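Local coordinates for 3-hydroxyadipyl-CoA dehydrogenase (Escherichia coli, PDB 3MOG), which catalyses the NAD-dependent oxidation of 3-hydroxyadipyl-CoA to 3-oxoadipyl-CoA in the phenylacetate degradation pathway, at residues L231-L236 and G281-W285; T325-T329 and R443-L448. All coordinates share one frame; numbering follows the deposited sequence.

The two contacts lie in series along the chain, with centres about 29 Å apart and nearest atoms about 17 Å apart, and share no helix or strand. Each sets an irregular segment against one helix, and each is partly buried. Contact 1 stays within the first 3-hydroxyacyl-CoA dehydrogenase C-terminal domain, where helix 230-237 holds the chain at 281-285. Contact 2 joins the reduced Rossmann-fold domain to the second helical domain, farther from the centre of the chain. Their chemistry is reversed: in contact 1 a helix carboxylate accepts three N-H groups, whereas in contact 2 a helix amide donates to a loop carbonyl, helped by a water and a stack of flat polar groups.

Contact 1 of 2, residues L231-L236 and G281-W285; sequences LELTDL and GVYDW. With GOL (glycerol), chain H.
D235 sends its carboxylate from helix 230-237 into the bend formed by G281-W285, where three N-H groups converge on it. D235 OD1 takes the backbone N of V282 on its syn lone pair, at 2.9 Å. D235 OD2 accepts twice: from the backbone N of Y283 on the syn side (2.8 Å), and from W285 NE1, which meets it from above the carboxylate plane while OD2 itself lies close to the plane of the indole. Ring and carboxylate planes are 54° apart. With Q239 also bonding OD1, both oxygens are gripped twice, which would probably stabilise the charged form. G281 CA lies 3.4 Å from D235 OD1, leaving no room there for a CB.

Y283 turns its ring edge to the helix, Y283 CE1 standing 3.6 Å from E232 N, while its hydroxyl bonds D217. A glycerol, probably from the crystallisation liquor, has C1 over one face of this ring and O3 over a face of W285. With CG anti to the carbonyl carbon (chi1 -72°), beside the backbone N, the W285 ring lies over toward the helix, W285 CH2 touching L236 CD1 at 3.7 Å and E232 CG at 4.0 Å. E232 crosses it at about a right angle; its OE2 pairs with R289. A leucine in place of W285 would probably leave D235 OD2 without one of its two donors and open a gap beside L236. The arrangement is a helix aspartate bridging two successive backbone N-H groups and an indole N-H of a loop, here tying the loop that follows helix 263-270 to helix 230-237 within the first 3-hydroxyacyl-CoA dehydrogenase C-terminal domain.

Contact 2 of 2, residues T325-T329 and R443-L448; sequences TQGET and RLLENL
The reduced Rossmann-fold domain meets the second C-terminal helical domain here: the loop from strand 320-324 to helix 330-337 lies against helix 438-452. The loop opens with an ST turn, in which T325 OG1 accepts from G327 N, and ends at T329, the N-cap of the next helix. Within it, the Q326 carbonyl faces the helix. Q326 O lies 3.3 Å from L444 CA, in a nearly straight CA-H...O contact (174° at the hydrogen), and also accepts from the N447 amide. L444 CD1 packs on the adjoining peptide, 3.6 Å from G327 N. G327 fits close to the helix because it lacks a CB, which would press on N447 CB and L444 O; its phi of 101° would also jam a CB against the preceding carbonyl.

Farther out, the Q326 amide lies flat on the R443 guanidinium, the planes 10° apart and Q326 CD 3.6 Å above the centre of the group. R443 bends at chi3 (52°) to present this face, and its NH2 pairs with D312. E328 lays CG beside N447 and sends OE1 to R336. N447 ND2 reaches Q326 O at 2.8 Å from above the carbonyl plane, yet with that O almost in its own amide plane; it also donates to a water at 2.9 Å, which in turn donates to Q326 OE1 and E328 OE2.

Contact 1 of 2, residues L231-L236 and G281-W285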
loop_
_atom_site.group_PDB
_atom_site.type_symbol
_atom_site.label_atom_id
_atom_site.label_comp_id
_atom_site.label_asym_id
_atom_site.label_seq_id
_atom_site.Cartn_x
_atom_site.Cartn_y
_atom_site.Cartn_z
ATOM N N LEU C 231 -1.805 -15.994 20.373
ATOM C CA LEU C 231 -1.407 -17.074 19.455
ATOM C C LEU C 231 -2.209 -18.350 19.725
ATOM O O LEU C 231 -2.774 -18.944 18.811
ATOM C CB LEU C 231 0.105 -17.290 19.493
ATOM C CG LEU C 231 0.931 -16.054 19.090
ATOM C CD1 LEU C 231 2.349 -16.147 19.600
ATOM C CD2 LEU C 231 0.940 -15.850 17.580
ATOM N N GLU C 232 -2.319 -18.725 20.995
ATOM C CA GLU C 232 -3.234 -19.791 21.396
ATOM C C GLU C 232 -4.686 -19.538 20.939
ATOM O O GLU C 232 -5.342 -20.456 20.445
ATOM C CB GLU C 232 -3.176 -20.007 22.903
ATOM C CG GLU C 232 -3.985 -21.205 23.366
ATOM C CD GLU C 232 -3.844 -21.493 24.844
ATOM O OE1 GLU C 232 -2.925 -20.931 25.486
ATOM O OE2 GLU C 232 -4.660 -22.291 25.356
ATOM N N LEU C 233 -5.176 -18.307 21.100
ATOM C CA LEU C 233 -6.511 -17.926 20.621
ATOM C C LEU C 233 -6.649 -18.075 19.103
ATOM O O LEU C 233 -7.689 -18.512 18.630
ATOM C CB LEU C 233 -6.883 -16.501 21.056
ATOM C CG LEU C 233 -8.313 -15.991 20.820
ATOM C CD1 LEU C 233 -9.309 -16.729 21.693
ATOM C CD2 LEU C 233 -8.413 -14.497 21.070
ATOM N N THR C 234 -5.610 -17.754 18.339
ATOM C CA THR C 234 -5.672 -18.040 16.893
ATOM C C THR C 234 -5.740 -19.548 16.586
ATOM O O THR C 234 -6.427 -19.953 15.641
ATOM C CB THR C 234 -4.528 -17.400 16.074
ATOM O OG1 THR C 234 -3.261 -17.951 16.457
ATOM C CG2 THR C 234 -4.503 -15.899 16.253
ATOM N N ASP C 235 -5.036 -20.364 17.381
ATOM C CA ASP C 235 -5.117 -21.836 17.274
ATOM C C ASP C 235 -6.520 -22.348 17.606
ATOM O O ASP C 235 -7.006 -23.289 16.990
ATOM C CB ASP C 235 -4.076 -22.529 18.167
ATOM C CG ASP C 235 -2.799 -22.922 17.415
ATOM O OD1 ASP C 235 -2.589 -22.446 16.280
ATOM O OD2 ASP C 235 -1.995 -23.718 17.968
ATOM N N LEU C 236 -7.181 -21.696 18.555
ATOM C CA LEU C 236 -8.529 -22.086 18.955
ATOM C C LEU C 236 -9.643 -21.504 18.097
ATOM O O LEU C 236 -10.734 -22.057 18.055
ATOM C CB LEU C 236 -8.760 -21.733 20.420
ATOM C CG LEU C 236 -8.776 -22.939 21.355
ATOM C CD1 LEU C 236 -8.034 -22.632 22.638
ATOM C CD2 LEU C 236 -10.219 -23.380 21.638
ATOM N N GLY C 281 -1.027 -26.287 14.972
ATOM C CA GLY C 281 -1.071 -24.926 14.463
ATOM C C GLY C 281 0.223 -24.251 14.830
ATOM O O GLY C 281 1.300 -24.689 14.415
ATOM N N VAL C 282 0.113 -23.182 15.617
ATOM C CA VAL C 282 1.266 -22.606 16.293
ATOM C C VAL C 282 1.745 -23.660 17.286
ATOM O O VAL C 282 2.945 -23.906 17.424
ATOM C CB VAL C 282 0.898 -21.294 17.038
ATOM C CG1 VAL C 282 1.998 -20.878 17.985
ATOM C CG2 VAL C 282 0.626 -20.178 16.055
ATOM N N TYR C 283 0.781 -24.297 17.941
ATOM C CA TYR C 283 1.040 -25.325 18.935
ATOM C C TYR C 283 0.647 -26.707 18.450
ATOM O O TYR C 283 -0.121 -26.854 17.490
ATOM C CB TYR C 283 0.257 -25.024 20.209
ATOM C CG TYR C 283 0.634 -23.717 20.831
ATOM C CD1 TYR C 283 -0.171 -22.592 20.659
ATOM C CD2 TYR C 283 1.803 -23.591 21.578
ATOM C CE1 TYR C 283 0.173 -21.377 21.224
ATOM C CE2 TYR C 283 2.157 -22.379 22.149
ATOM C CZ TYR C 283 1.330 -21.271 21.967
ATOM O OH TYR C 283 1.662 -20.055 22.522
ATOM N N ASP C 284 1.185 -27.710 19.145
ATOM C CA ASP C 284 0.788 -29.107 18.994
ATOM C C ASP C 284 -0.323 -29.378 19.992
ATOM O O ASP C 284 -0.139 -29.195 21.198
ATOM C CB ASP C 284 1.981 -30.024 19.276
ATOM C CG ASP C 284 1.874 -31.354 18.570
ATOM O OD1 ASP C 284 0.825 -32.024 18.711
ATOM O OD2 ASP C 284 2.842 -31.725 17.869
ATOM N N TRP C 285 -1.477 -29.804 19.495
ATOM C CA TRP C 285 -2.635 -30.002 20.359
ATOM C C TRP C 285 -2.840 -31.453 20.812
ATOM O O TRP C 285 -3.792 -31.758 21.542
ATOM C CB TRP C 285 -3.886 -29.403 19.718
ATOM C CG TRP C 285 -3.846 -27.907 19.757
ATOM C CD1 TRP C 285 -3.258 -27.075 18.842
ATOM C CD2 TRP C 285 -4.375 -27.062 20.782
ATOM N NE1 TRP C 285 -3.403 -25.767 19.229
ATOM C CE2 TRP C 285 -4.087 -25.726 20.414
ATOM C CE3 TRP C 285 -5.074 -27.302 21.974
ATOM C CZ2 TRP C 285 -4.476 -24.631 21.194
ATOM C CZ3 TRP C 285 -5.460 -26.212 22.752
ATOM C CH2 TRP C 285 -5.156 -24.892 22.356
HETATM C C1 GOL H . -0.110 -24.173 24.725
HETATM O O1 GOL H . -0.609 -23.024 25.373
HETATM C C2 GOL H . -1.201 -24.880 23.918
HETATM O O2 GOL H . -2.425 -24.934 24.630
HETATM C C3 GOL H . -0.739 -26.304 23.619
HETATM O O3 GOL H . -1.804 -27.065 23.094
#

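Contact 2 of 2, residues T325-T329 and R443-L448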
loop_
_atom_site.group_PDB
_atom_site.type_symbol
_atom_site.label_atom_id
_atom_site.label_comp_id
_atom_site.label_asym_id
_atom_site.label_seq_id
_atom_site.Cartn_x
_atom_site.Cartn_y
_atom_site.Cartn_z
ATOM N N THR C 325 9.272 0.166 29.666
ATOM C CA THR C 325 9.457 0.475 28.224
ATOM C C THR C 325 8.645 1.673 27.753
ATOM O O THR C 325 7.454 1.794 28.065
ATOM C CB THR C 325 9.198 -0.745 27.288
ATOM O OG1 THR C 325 9.529 -0.386 25.944
ATOM C CG2 THR C 325 7.740 -1.245 27.348
ATOM N N GLN C 326 9.339 2.571 27.059
ATOM C CA GLN C 326 8.757 3.682 26.311
ATOM C C GLN C 326 8.994 3.448 24.802
ATOM O O GLN C 326 8.752 4.337 23.967
ATOM C CB GLN C 326 9.420 5.001 26.737
ATOM C CG GLN C 326 9.235 5.346 28.233
ATOM C CD GLN C 326 10.114 6.510 28.706
ATOM O OE1 GLN C 326 10.588 7.320 27.905
ATOM N NE2 GLN C 326 10.320 6.597 30.015
ATOM N N GLY C 327 9.506 2.270 24.459
ATOM C CA GLY C 327 9.707 1.913 23.056
ATOM C C GLY C 327 11.128 2.063 22.565
ATOM O O GLY C 327 11.410 1.826 21.384
ATOM N N GLU C 328 12.014 2.483 23.465
ATOM C CA GLU C 328 13.449 2.484 23.207
ATOM C C GLU C 328 14.075 1.220 23.765
ATOM O O GLU C 328 13.611 0.689 24.770
ATOM C CB GLU C 328 14.101 3.711 23.824
ATOM C CG GLU C 328 13.596 5.031 23.263
ATOM C CD GLU C 328 14.326 6.218 23.863
ATOM O OE1 GLU C 328 15.277 6.727 23.222
ATOM O OE2 GLU C 328 13.960 6.624 24.988
ATOM N N THR C 329 15.111 0.716 23.100
ATOM C CA THR C 329 15.762 -0.513 23.550
ATOM C C THR C 329 16.640 -0.254 24.771
ATOM O O THR C 329 17.140 0.849 24.972
ATOM C CB THR C 329 16.650 -1.151 22.455
ATOM O OG1 THR C 329 17.717 -0.258 22.136
ATOM C CG2 THR C 329 15.835 -1.464 21.187
ATOM N N ARG C 443 3.872 8.721 23.528
ATOM C CA ARG C 443 5.343 8.679 23.500
ATOM C C ARG C 443 5.893 7.334 22.974
ATOM O O ARG C 443 6.814 7.307 22.151
ATOM C CB ARG C 443 5.912 8.985 24.887
ATOM C CG ARG C 443 7.444 8.905 24.975
ATOM C CD ARG C 443 7.949 9.325 26.349
ATOM N NE ARG C 443 7.278 8.598 27.430
ATOM C CZ ARG C 443 7.385 8.901 28.719
ATOM N NH1 ARG C 443 8.151 9.916 29.110
ATOM N NH2 ARG C 443 6.731 8.179 29.619
ATOM N N LEU C 444 5.301 6.249 23.461
ATOM C CA LEU C 444 5.622 4.896 23.045
ATOM C C LEU C 444 5.445 4.701 21.535
ATOM O O LEU C 444 6.389 4.304 20.841
ATOM C CB LEU C 444 4.748 3.926 23.828
ATOM C CG LEU C 444 4.677 2.439 23.487
ATOM C CD1 LEU C 444 6.031 1.793 23.501
ATOM C CD2 LEU C 444 3.808 1.803 24.547
ATOM N N LEU C 445 4.258 5.016 21.027
ATOM C CA LEU C 445 3.977 4.857 19.602
ATOM C C LEU C 445 4.899 5.712 18.731
ATOM O O LEU C 445 5.373 5.229 17.697
ATOM C CB LEU C 445 2.485 5.080 19.282
ATOM C CG LEU C 445 1.520 4.009 19.829
ATOM C CD1 LEU C 445 0.092 4.399 19.638
ATOM C CD2 LEU C 445 1.725 2.646 19.190
ATOM N N GLU C 446 5.188 6.948 19.163
ATOM C CA GLU C 446 6.157 7.823 18.464
ATOM C C GLU C 446 7.533 7.193 18.391
ATOM O O GLU C 446 8.186 7.253 17.341
ATOM C CB GLU C 446 6.269 9.212 19.110
ATOM C CG GLU C 446 5.098 10.140 18.816
ATOM C CD GLU C 446 5.236 11.515 19.468
ATOM O OE1 GLU C 446 5.693 11.588 20.621
ATOM O OE2 GLU C 446 4.882 12.524 18.825
ATOM N N ASN C 447 7.964 6.571 19.491
ATOM C CA ASN C 447 9.250 5.854 19.508
ATOM C C ASN C 447 9.244 4.642 18.592
ATOM O O ASN C 447 10.183 4.442 17.828
ATOM C CB ASN C 447 9.640 5.442 20.925
ATOM C CG ASN C 447 10.312 6.566 21.697
ATOM O OD1 ASN C 447 11.006 7.409 21.126
ATOM N ND2 ASN C 447 10.097 6.587 22.996
ATOM N N LEU C 448 8.175 3.851 18.648
ATOM C CA LEU C 448 8.020 2.728 17.711
ATOM C C LEU C 448 8.033 3.181 16.247
ATOM O O LEU C 448 8.712 2.576 15.422
ATOM C CB LEU C 448 6.760 1.927 18.025
ATOM C CG LEU C 448 6.763 1.233 19.392
ATOM C CD1 LEU C 448 5.471 0.534 19.595
ATOM C CD2 LEU C 448 7.918 0.230 19.501
HETATM O O HOH W 1 11.189 8.146 25.200
#